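Local coordinates for nucleoporin NUP170 (Chaetomium thermophilum, PDB 5HAX), which probably serves as a structural scaffold nucleoporin, helping to build the framework of the nuclear pore complex, at residues L625-R636 / M679-L690. Sequence-based numbering, arbitrary orientation.
Sequences LVTIQENVERLR and MESISEGISFVL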
loop_
_atom_site.group_PDB
_atom_site.type_symbol
_atom_site.label_atom_id
_atom_site.label_comp_id
_atom_site.label_asym_id
_atom_site.label_seq_id
_atom_site.Cartn_x
_atom_site.Cartn_y
_atom_site.Cartn_z
ATOM N N LEU A 625 5.550 11.297 -17.169
ATOM C CA LEU A 625 5.039 11.464 -18.525
ATOM C C LEU A 625 5.839 10.644 -19.527
ATOM O O LEU A 625 5.278 10.150 -20.512
ATOM C CB LEU A 625 5.055 12.943 -18.911
ATOM C CG LEU A 625 4.052 13.831 -18.170
ATOM C CD1 LEU A 625 4.370 15.301 -18.395
ATOM C CD2 LEU A 625 2.626 13.517 -18.601
ATOM N N VAL A 626 7.143 10.482 -19.292
ATOM C CA VAL A 626 7.979 9.707 -20.206
ATOM C C VAL A 626 7.561 8.241 -20.192
ATOM O O VAL A 626 7.327 7.637 -21.245
ATOM C CB VAL A 626 9.466 9.871 -19.838
ATOM C CG1 VAL A 626 10.335 8.884 -20.615
ATOM C CG2 VAL A 626 9.920 11.300 -20.097
ATOM N N THR A 627 7.476 7.644 -19.000
ATOM C CA THR A 627 7.126 6.230 -18.905
ATOM C C THR A 627 5.747 5.961 -19.493
ATOM O O THR A 627 5.546 4.961 -20.191
ATOM C CB THR A 627 7.181 5.768 -17.448
ATOM O OG1 THR A 627 6.234 6.511 -16.671
ATOM C CG2 THR A 627 8.576 5.966 -16.871
ATOM N N ILE A 628 4.782 6.842 -19.220
ATOM C CA ILE A 628 3.448 6.684 -19.793
ATOM C C ILE A 628 3.531 6.682 -21.314
ATOM O O ILE A 628 2.948 5.823 -21.985
ATOM C CB ILE A 628 2.509 7.791 -19.280
ATOM C CG1 ILE A 628 2.268 7.625 -17.778
ATOM C CG2 ILE A 628 1.177 7.762 -20.030
ATOM C CD1 ILE A 628 1.543 8.790 -17.144
ATOM N N GLN A 629 4.269 7.643 -21.877
ATOM C CA GLN A 629 4.411 7.720 -23.328
ATOM C C GLN A 629 5.069 6.465 -23.886
ATOM O O GLN A 629 4.634 5.932 -24.915
ATOM C CB GLN A 629 5.221 8.957 -23.709
ATOM C CG GLN A 629 5.479 9.079 -25.199
ATOM C CD GLN A 629 6.134 10.392 -25.569
ATOM O OE1 GLN A 629 5.712 11.065 -26.508
ATOM N NE2 GLN A 629 7.177 10.761 -24.836
ATOM N N GLU A 630 6.127 5.986 -23.231
ATOM C CA GLU A 630 6.780 4.761 -23.679
ATOM C C GLU A 630 5.805 3.592 -23.682
ATOM O O GLU A 630 5.775 2.801 -24.633
ATOM C CB GLU A 630 7.981 4.451 -22.786
ATOM C CG GLU A 630 9.141 5.421 -22.944
ATOM C CD GLU A 630 10.280 5.124 -21.986
ATOM O OE1 GLU A 630 10.162 4.162 -21.198
ATOM O OE2 GLU A 630 11.292 5.855 -22.020
ATOM N N ASN A 631 4.995 3.469 -22.627
ATOM C CA ASN A 631 4.017 2.388 -22.565
ATOM C C ASN A 631 3.000 2.499 -23.694
ATOM O O ASN A 631 2.667 1.497 -24.337
ATOM C CB ASN A 631 3.310 2.393 -21.208
ATOM C CG ASN A 631 4.205 1.916 -20.080
ATOM O OD1 ASN A 631 5.197 1.222 -20.304
ATOM N ND2 ASN A 631 3.851 2.280 -18.852
ATOM N N VAL A 632 2.489 3.708 -23.945
ATOM C CA VAL A 632 1.538 3.899 -25.037
ATOM C C VAL A 632 2.184 3.540 -26.369
ATOM O O VAL A 632 1.563 2.897 -27.224
ATOM C CB VAL A 632 1.013 5.349 -25.040
ATOM C CG1 VAL A 632 0.182 5.627 -26.291
ATOM C CG2 VAL A 632 0.192 5.623 -23.785
ATOM N N GLU A 633 3.441 3.945 -26.566
ATOM C CA GLU A 633 4.114 3.692 -27.836
ATOM C C GLU A 633 4.386 2.207 -28.041
ATOM O O GLU A 633 4.232 1.692 -29.154
ATOM C CB GLU A 633 5.413 4.493 -27.904
ATOM C CG GLU A 633 5.203 5.980 -28.152
ATOM C CD GLU A 633 4.636 6.273 -29.533
ATOM O OE1 GLU A 633 4.201 7.419 -29.769
ATOM O OE2 GLU A 633 4.622 5.357 -30.383
ATOM N N ARG A 634 4.803 1.501 -26.986
ATOM C CA ARG A 634 5.012 0.061 -27.108
ATOM C C ARG A 634 3.710 -0.654 -27.443
ATOM O O ARG A 634 3.706 -1.637 -28.192
ATOM C CB ARG A 634 5.622 -0.504 -25.825
ATOM C CG ARG A 634 7.143 -0.450 -25.790
ATOM C CD ARG A 634 7.738 -1.603 -24.990
ATOM N NE ARG A 634 7.456 -2.905 -25.593
ATOM C CZ ARG A 634 8.090 -4.033 -25.280
ATOM N NH1 ARG A 634 7.761 -5.170 -25.881
ATOM N NH2 ARG A 634 9.058 -4.028 -24.371
ATOM N N LEU A 635 2.591 -0.173 -26.896
ATOM C CA LEU A 635 1.290 -0.716 -27.272
ATOM C C LEU A 635 1.006 -0.467 -28.749
ATOM O O LEU A 635 0.567 -1.367 -29.473
ATOM C CB LEU A 635 0.193 -0.105 -26.397
ATOM C CG LEU A 635 -1.255 -0.436 -26.770
ATOM C CD1 LEU A 635 -1.497 -1.942 -26.769
ATOM C CD2 LEU A 635 -2.214 0.263 -25.819
ATOM N N ARG A 636 1.260 0.757 -29.215
ATOM C CA ARG A 636 1.078 1.071 -30.629
ATOM C C ARG A 636 1.983 0.211 -31.502
ATOM O O ARG A 636 1.542 -0.352 -32.512
ATOM C CB ARG A 636 1.352 2.554 -30.871
ATOM C CG ARG A 636 0.131 3.436 -30.702
ATOM C CD ARG A 636 0.507 4.897 -30.501
ATOM N NE ARG A 636 1.469 5.376 -31.489
ATOM C CZ ARG A 636 1.188 5.592 -32.770
ATOM N NH1 ARG A 636 2.131 6.036 -33.589
ATOM N NH2 ARG A 636 -0.031 5.357 -33.238
ATOM N N MET A 679 -4.456 6.889 -29.232
ATOM C CA MET A 679 -3.108 6.574 -28.767
ATOM C C MET A 679 -2.084 7.534 -29.358
ATOM O O MET A 679 -1.257 8.101 -28.634
ATOM C CB MET A 679 -2.754 5.131 -29.123
ATOM C CG MET A 679 -3.524 4.087 -28.337
ATOM S SD MET A 679 -3.106 2.414 -28.855
ATOM C CE MET A 679 -4.730 1.663 -28.908
ATOM N N GLU A 680 -2.116 7.727 -30.679
ATOM C CA GLU A 680 -1.174 8.653 -31.300
ATOM C C GLU A 680 -1.414 10.075 -30.814
ATOM O O GLU A 680 -0.466 10.841 -30.616
ATOM C CB GLU A 680 -1.269 8.572 -32.826
ATOM C CG GLU A 680 -2.583 9.052 -33.417
ATOM C CD GLU A 680 -2.566 9.069 -34.935
ATOM O OE1 GLU A 680 -2.020 8.120 -35.539
ATOM O OE2 GLU A 680 -3.091 10.035 -35.526
ATOM N N SER A 681 -2.681 10.442 -30.600
ATOM C CA SER A 681 -2.989 11.754 -30.041
ATOM C C SER A 681 -2.452 11.888 -28.621
ATOM O O SER A 681 -1.979 12.961 -28.228
ATOM C CB SER A 681 -4.498 11.992 -30.070
ATOM O OG SER A 681 -4.823 13.261 -29.530
ATOM N N ILE A 682 -2.520 10.810 -27.834
ATOM C CA ILE A 682 -1.960 10.834 -26.483
ATOM C C ILE A 682 -0.458 11.077 -26.542
ATOM O O ILE A 682 0.088 11.894 -25.790
ATOM C CB ILE A 682 -2.290 9.523 -25.742
ATOM C CG1 ILE A 682 -3.767 9.492 -25.339
ATOM C CG2 ILE A 682 -1.422 9.370 -24.491
ATOM C CD1 ILE A 682 -4.272 8.103 -24.997
ATOM N N SER A 683 0.234 10.365 -27.433
ATOM C CA SER A 683 1.680 10.524 -27.543
ATOM C C SER A 683 2.044 11.925 -28.017
ATOM O O SER A 683 2.974 12.545 -27.488
ATOM C CB SER A 683 2.252 9.468 -28.489
ATOM O OG SER A 683 3.666 9.527 -28.515
ATOM N N GLU A 684 1.323 12.440 -29.017
ATOM C CA GLU A 684 1.542 13.816 -29.454
ATOM C C GLU A 684 1.283 14.797 -28.320
ATOM O O GLU A 684 2.062 15.735 -28.110
ATOM C CB GLU A 684 0.642 14.140 -30.647
ATOM C CG GLU A 684 1.013 13.417 -31.931
ATOM C CD GLU A 684 0.053 13.713 -33.064
ATOM O OE1 GLU A 684 -0.781 14.631 -32.915
ATOM O OE2 GLU A 684 0.130 13.027 -34.103
ATOM N N GLY A 685 0.192 14.599 -27.579
ATOM C CA GLY A 685 -0.113 15.490 -26.472
ATOM C C GLY A 685 0.971 15.495 -25.411
ATOM O O GLY A 685 1.347 16.552 -24.898
ATOM N N ILE A 686 1.492 14.316 -25.068
ATOM C CA ILE A 686 2.547 14.241 -24.062
ATOM C C ILE A 686 3.816 14.913 -24.572
ATOM O O ILE A 686 4.475 15.660 -23.839
ATOM C CB ILE A 686 2.798 12.776 -23.658
ATOM C CG1 ILE A 686 1.609 12.245 -22.851
ATOM C CG2 ILE A 686 4.076 12.658 -22.832
ATOM C CD1 ILE A 686 1.637 10.747 -22.622
ATOM N N SER A 687 4.187 14.655 -25.829
ATOM C CA SER A 687 5.356 15.314 -26.405
ATOM C C SER A 687 5.204 16.828 -26.369
ATOM O O SER A 687 6.175 17.553 -26.124
ATOM C CB SER A 687 5.578 14.837 -27.840
ATOM O OG SER A 687 6.391 13.678 -27.877
ATOM N N PHE A 688 3.988 17.324 -26.606
ATOM C CA PHE A 688 3.753 18.762 -26.569
ATOM C C PHE A 688 3.989 19.330 -25.175
ATOM O O PHE A 688 4.586 20.403 -25.027
ATOM C CB PHE A 688 2.331 19.069 -27.036
ATOM C CG PHE A 688 1.861 20.439 -26.657
ATOM C CD1 PHE A 688 0.989 20.616 -25.596
ATOM C CD2 PHE A 688 2.302 21.552 -27.351
ATOM C CE1 PHE A 688 0.558 21.878 -25.242
ATOM C CE2 PHE A 688 1.875 22.816 -27.002
ATOM C CZ PHE A 688 1.003 22.979 -25.946
ATOM N N VAL A 689 3.520 18.631 -24.137
ATOM C CA VAL A 689 3.704 19.119 -22.774
ATOM C C VAL A 689 5.182 19.115 -22.405
ATOM O O VAL A 689 5.674 20.041 -21.748
ATOM C CB VAL A 689 2.872 18.275 -21.789
ATOM C CG1 VAL A 689 3.171 18.674 -20.346
ATOM C CG2 VAL A 689 1.385 18.426 -22.084
ATOM N N LEU A 690 5.912 18.075 -22.813
ATOM C CA LEU A 690 7.342 18.014 -22.525
ATOM C C LEU A 690 8.088 19.136 -23.234
ATOM O O LEU A 690 8.953 19.790 -22.640
ATOM C CB LEU A 690 7.900 16.653 -22.938
ATOM C CG LEU A 690 7.430 15.455 -22.112
ATOM C CD1 LEU A 690 7.873 14.152 -22.760
ATOM C CD2 LEU A 690 7.954 15.545 -20.687
#
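I686 and Q629 meet at the middle of this helix pair, their side chains running past each other in opposite directions. CG2 of I686 lies 4.0 Å from CB of Q629 and also reaches the backbone O of L625, while its other branch carries CD1 to CG2 of I628. The Q629 chain is stretched out, CG anti to the backbone N (chi1 177°), and this sends it as a knob into the hole formed by S683, I686, S687 and L690. Its amide end comes down beside the two serine hydroxyls.

The two segments belong to helices 622-640 and 663-694, which pack antiparallel at 152° with their axes 9.6 Å apart. They are neighbours in the stacked helical C-terminal part of the chain, consistent with the alpha-solenoid architecture of this nucleoporin family. On the face that helix 717-722 lies against, L625 directs CD1 at CG1 of V689, 4.1 Å away, and both residues also rest on Y717.

Toward the other end M679 packs on R636 and L635. Its CB sits 3.5 Å from CD of R636, and SD turns to CD2 of L635 at 3.8 Å; helix 586-599 covers it with L591 and L595. CB of E680, whose carboxylate pairs with K677, lies against the rim of one face of the R636 guanidinium, by NH2. NE of R636 gives a weak, nearly straight hydrogen bond (165°) to OE2 of E633 at 3.3 Å, part of a salt bridge within the helix. The other carboxylate oxygen, OE1, accepts a hydrogen bond across the contact from OG of S683 through its anti lone pair, modelled unusually short at 2.5 Å.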